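Local atomic coordinates of protein of unknown function with a Fic domain (Bacteroides thetaiotaomicron VPI-5482, PDB entry 3CUC), a protein that is of unknown function but carries a Fic/DOC-family domain within a largely helical, single-chain fold. Residues 36-48 / 70-82. Residues are numbered along the deposited sequence; the frame is centred on the assembly and turned at random.
Sequences FNYNSNHLEGNTL and DYEEMKAHNVGLE
H77 ND1 donates to N37 OD1 at 2.6 Å, an almost straight bond (N-H...O 172°) lying in the imidazole plane. The N37 amide stands nearly perpendicular to that ring, and from its other end ND2 reaches N78 OD1 at 2.9 Å, above the plane of the acceptor carbonyl. One amide thus ties two successive residues of helix 68-89 by two bonds that together should fix its rotation. With its CG anti to the backbone N (chi1 -175°), H77 drops as a knob among F36, N37, S40 and N41; F36 CE2 meets its CE1 at 3.6 Å, the two rings obliquely inclined. S40 OG lies near H77 NE2 but bonds to R204 of helix 199-213. The selenomethionine M74, bent at chi2 and chi3, turns its SE to within 3.3 Å of N37 O. Farther along, L48 lays CD2 over a face of the Y71 ring, a CH-pi contact 4.1 Å from the centroid, while L48 CG packs 3.7 Å from D70 CB. An Asx turn, L48 N to N46 OD1 at 2.9 Å, shapes the chain there. Segments 36-42 and 70-82, parts of helices 22-42 and 68-89, cross at 118° by knobs-into-holes packing, the first ending in a Schellman motif with G45 at C-prime.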
# COMPACT_ATOMS: atom_id res chain seq x y z
N PHE A 36 -2.41 -1.21 10.12
CA PHE A 36 -1.71 -1.04 8.86
C PHE A 36 -0.21 -1.14 9.07
O PHE A 36 0.47 -1.92 8.40
CB PHE A 36 -2.07 0.28 8.20
CG PHE A 36 -1.40 0.49 6.88
CD1 PHE A 36 -1.46 -0.48 5.89
CD2 PHE A 36 -0.69 1.66 6.62
CE1 PHE A 36 -0.83 -0.30 4.66
CE2 PHE A 36 -0.05 1.84 5.39
CZ PHE A 36 -0.12 0.86 4.41
N ASN A 37 0.32 -0.36 10.01
CA ASN A 37 1.75 -0.38 10.31
C ASN A 37 2.22 -1.78 10.69
O ASN A 37 3.23 -2.28 10.18
CB ASN A 37 2.10 0.63 11.42
CG ASN A 37 2.16 2.07 10.91
OD1 ASN A 37 2.90 2.37 9.97
ND2 ASN A 37 1.41 2.96 11.55
N TYR A 38 1.46 -2.44 11.56
CA TYR A 38 1.82 -3.77 12.00
C TYR A 38 1.85 -4.72 10.81
O TYR A 38 2.88 -5.33 10.53
CB TYR A 38 0.85 -4.30 13.05
CG TYR A 38 1.12 -5.75 13.41
CD1 TYR A 38 2.07 -6.08 14.37
CD2 TYR A 38 0.44 -6.78 12.76
CE1 TYR A 38 2.33 -7.41 14.69
CE2 TYR A 38 0.70 -8.11 13.07
CZ TYR A 38 1.64 -8.42 14.03
OH TYR A 38 1.88 -9.74 14.33
N ASN A 39 0.73 -4.83 10.12
CA ASN A 39 0.59 -5.82 9.06
C ASN A 39 1.50 -5.57 7.86
O ASN A 39 2.13 -6.50 7.37
CB ASN A 39 -0.86 -5.92 8.61
CG ASN A 39 -1.73 -6.68 9.60
OD1 ASN A 39 -1.67 -7.90 9.68
ND2 ASN A 39 -2.56 -5.96 10.36
N SER A 40 1.58 -4.33 7.39
CA SER A 40 2.35 -4.04 6.19
C SER A 40 3.83 -4.37 6.42
O SER A 40 4.50 -4.88 5.53
CB SER A 40 2.16 -2.59 5.74
OG SER A 40 2.77 -2.31 4.49
N ASN A 41 4.32 -4.12 7.63
CA ASN A 41 5.69 -4.47 7.99
C ASN A 41 5.87 -5.95 8.32
O ASN A 41 6.90 -6.54 8.03
CB ASN A 41 6.18 -3.61 9.17
CG ASN A 41 6.46 -2.18 8.77
OD1 ASN A 41 5.65 -1.29 9.02
ND2 ASN A 41 7.62 -1.95 8.15
N HIS A 42 4.85 -6.56 8.93
CA HIS A 42 4.92 -7.98 9.25
C HIS A 42 4.99 -8.83 7.98
O HIS A 42 5.68 -9.84 7.96
CB HIS A 42 3.74 -8.41 10.11
CG HIS A 42 4.11 -9.40 11.17
ND1 HIS A 42 4.60 -9.02 12.40
CD2 HIS A 42 4.07 -10.75 11.18
CE1 HIS A 42 4.84 -10.10 13.12
NE2 HIS A 42 4.53 -11.16 12.41
N LEU A 43 4.27 -8.41 6.94
CA LEU A 43 4.32 -9.07 5.63
C LEU A 43 5.76 -9.20 5.09
O LEU A 43 6.07 -10.14 4.36
CB LEU A 43 3.45 -8.32 4.60
CG LEU A 43 1.93 -8.55 4.61
CD1 LEU A 43 1.21 -7.40 3.94
CD2 LEU A 43 1.59 -9.87 3.92
N GLU A 44 6.63 -8.27 5.45
CA GLU A 44 8.01 -8.26 4.96
C GLU A 44 9.00 -8.78 6.01
O GLU A 44 10.20 -8.56 5.88
CB GLU A 44 8.40 -6.84 4.52
CG GLU A 44 7.42 -6.16 3.54
CD GLU A 44 7.27 -6.91 2.22
OE1 GLU A 44 8.22 -7.62 1.82
OE2 GLU A 44 6.21 -6.79 1.56
N GLY A 45 8.50 -9.45 7.04
CA GLY A 45 9.35 -10.11 8.03
C GLY A 45 9.72 -9.33 9.29
O GLY A 45 10.55 -9.79 10.08
N ASN A 46 9.13 -8.15 9.50
CA ASN A 46 9.32 -7.42 10.76
C ASN A 46 8.72 -8.23 11.91
O ASN A 46 7.55 -8.61 11.86
CB ASN A 46 8.64 -6.06 10.71
CG ASN A 46 8.96 -5.19 11.92
OD1 ASN A 46 8.97 -5.66 13.06
ND2 ASN A 46 9.22 -3.91 11.67
N THR A 47 9.52 -8.49 12.94
CA THR A 47 9.12 -9.44 13.98
C THR A 47 8.69 -8.74 15.26
O THR A 47 8.68 -9.35 16.33
CB THR A 47 10.23 -10.48 14.27
OG1 THR A 47 11.40 -9.82 14.79
CG2 THR A 47 10.59 -11.26 13.00
N LEU A 48 8.33 -7.47 15.17
CA LEU A 48 7.72 -6.81 16.31
C LEU A 48 6.33 -7.38 16.56
O LEU A 48 5.53 -7.48 15.63
CB LEU A 48 7.60 -5.29 16.11
CG LEU A 48 8.84 -4.42 16.29
CD1 LEU A 48 8.45 -2.95 16.24
CD2 LEU A 48 9.59 -4.71 17.58
N ASP A 70 14.03 -2.77 14.16
CA ASP A 70 12.60 -3.07 14.06
C ASP A 70 11.75 -1.90 14.52
O ASP A 70 10.73 -1.60 13.92
CB ASP A 70 12.22 -4.30 14.87
CG ASP A 70 12.82 -5.58 14.33
OD1 ASP A 70 12.21 -6.20 13.42
OD2 ASP A 70 13.87 -5.98 14.85
N TYR A 71 12.16 -1.24 15.60
CA TYR A 71 11.42 -0.07 16.10
C TYR A 71 11.56 1.09 15.14
O TYR A 71 10.60 1.81 14.90
CB TYR A 71 11.87 0.35 17.51
CG TYR A 71 11.30 -0.52 18.61
CD1 TYR A 71 9.93 -0.65 18.77
CD2 TYR A 71 12.13 -1.21 19.49
CE1 TYR A 71 9.40 -1.46 19.77
CE2 TYR A 71 11.61 -2.01 20.49
CZ TYR A 71 10.25 -2.13 20.63
OH TYR A 71 9.73 -2.92 21.62
N GLU A 72 12.75 1.26 14.56
CA GLU A 72 12.97 2.36 13.64
C GLU A 72 12.15 2.19 12.36
O GLU A 72 11.52 3.15 11.95
CB GLU A 72 14.45 2.54 13.28
CG GLU A 72 15.44 2.64 14.46
CD GLU A 72 15.37 3.94 15.23
OE1 GLU A 72 14.36 4.67 15.10
OE2 GLU A 72 16.35 4.24 15.96
N GLU A 73 12.15 1.00 11.73
CA GLU A 73 11.41 0.81 10.47
C GLU A 73 9.91 0.96 10.71
O GLU A 73 9.21 1.56 9.90
CB GLU A 73 11.71 -0.55 9.81
CG GLU A 73 13.05 -0.62 9.10
CD GLU A 73 13.18 -1.83 8.19
OE1 GLU A 73 12.17 -2.51 7.93
OE2 GLU A 73 14.31 -2.09 7.73
N MSE A 74 9.44 0.42 11.82
CA MSE A 74 8.03 0.52 12.19
C MSE A 74 7.67 1.98 12.35
O MSE A 74 6.66 2.43 11.85
CB MSE A 74 7.75 -0.25 13.48
CG MSE A 74 6.28 -0.35 13.85
SE MSE A 74 5.26 -1.37 12.58
CE MSE A 74 5.69 -3.13 13.19
N LYS A 75 8.52 2.72 13.04
CA LYS A 75 8.31 4.16 13.23
C LYS A 75 8.38 4.94 11.92
O LYS A 75 7.59 5.85 11.68
CB LYS A 75 9.36 4.71 14.20
CG LYS A 75 9.17 6.17 14.65
CD LYS A 75 10.47 6.72 15.23
CE LYS A 75 10.26 7.98 16.07
NZ LYS A 75 11.56 8.46 16.65
N ALA A 76 9.35 4.59 11.07
CA ALA A 76 9.56 5.28 9.80
C ALA A 76 8.39 5.03 8.85
O ALA A 76 7.94 5.94 8.15
CB ALA A 76 10.87 4.84 9.16
N HIS A 77 7.88 3.80 8.84
CA HIS A 77 6.71 3.45 8.05
C HIS A 77 5.50 4.28 8.46
O HIS A 77 4.68 4.65 7.61
CB HIS A 77 6.39 1.97 8.20
CG HIS A 77 5.27 1.51 7.31
ND1 HIS A 77 3.95 1.58 7.70
CD2 HIS A 77 5.28 0.99 6.06
CE1 HIS A 77 3.19 1.11 6.73
NE2 HIS A 77 3.97 0.75 5.72
N ASN A 78 5.36 4.57 9.75
CA ASN A 78 4.25 5.41 10.19
C ASN A 78 4.42 6.86 9.73
O ASN A 78 3.43 7.54 9.47
CB ASN A 78 4.10 5.37 11.71
CG ASN A 78 2.89 6.13 12.18
OD1 ASN A 78 1.79 5.87 11.71
ND2 ASN A 78 3.08 7.06 13.09
N VAL A 79 5.66 7.32 9.64
CA VAL A 79 5.94 8.64 9.06
C VAL A 79 5.55 8.59 7.58
O VAL A 79 4.98 9.54 7.05
CB VAL A 79 7.44 9.05 9.23
CG1 VAL A 79 7.74 10.32 8.45
CG2 VAL A 79 7.78 9.24 10.71
N GLY A 80 5.84 7.46 6.93
CA GLY A 80 5.41 7.23 5.56
C GLY A 80 3.91 7.32 5.40
O GLY A 80 3.43 7.93 4.45
N LEU A 81 3.16 6.71 6.31
CA LEU A 81 1.69 6.78 6.26
C LEU A 81 1.23 8.23 6.34
O LEU A 81 0.43 8.68 5.52
CB LEU A 81 1.04 5.95 7.38
CG LEU A 81 -0.48 6.09 7.58
CD1 LEU A 81 -1.22 5.72 6.31
CD2 LEU A 81 -0.98 5.24 8.76
N GLU A 82 1.75 8.97 7.31
CA GLU A 82 1.46 10.40 7.43
C GLU A 82 1.75 11.14 6.12
O GLU A 82 0.97 11.99 5.70
CB GLU A 82 2.24 11.03 8.60
CG GLU A 82 1.58 10.82 9.96
CD GLU A 82 0.11 11.20 9.96
OE1 GLU A 82 -0.23 12.27 9.41
OE2 GLU A 82 -0.70 10.43 10.51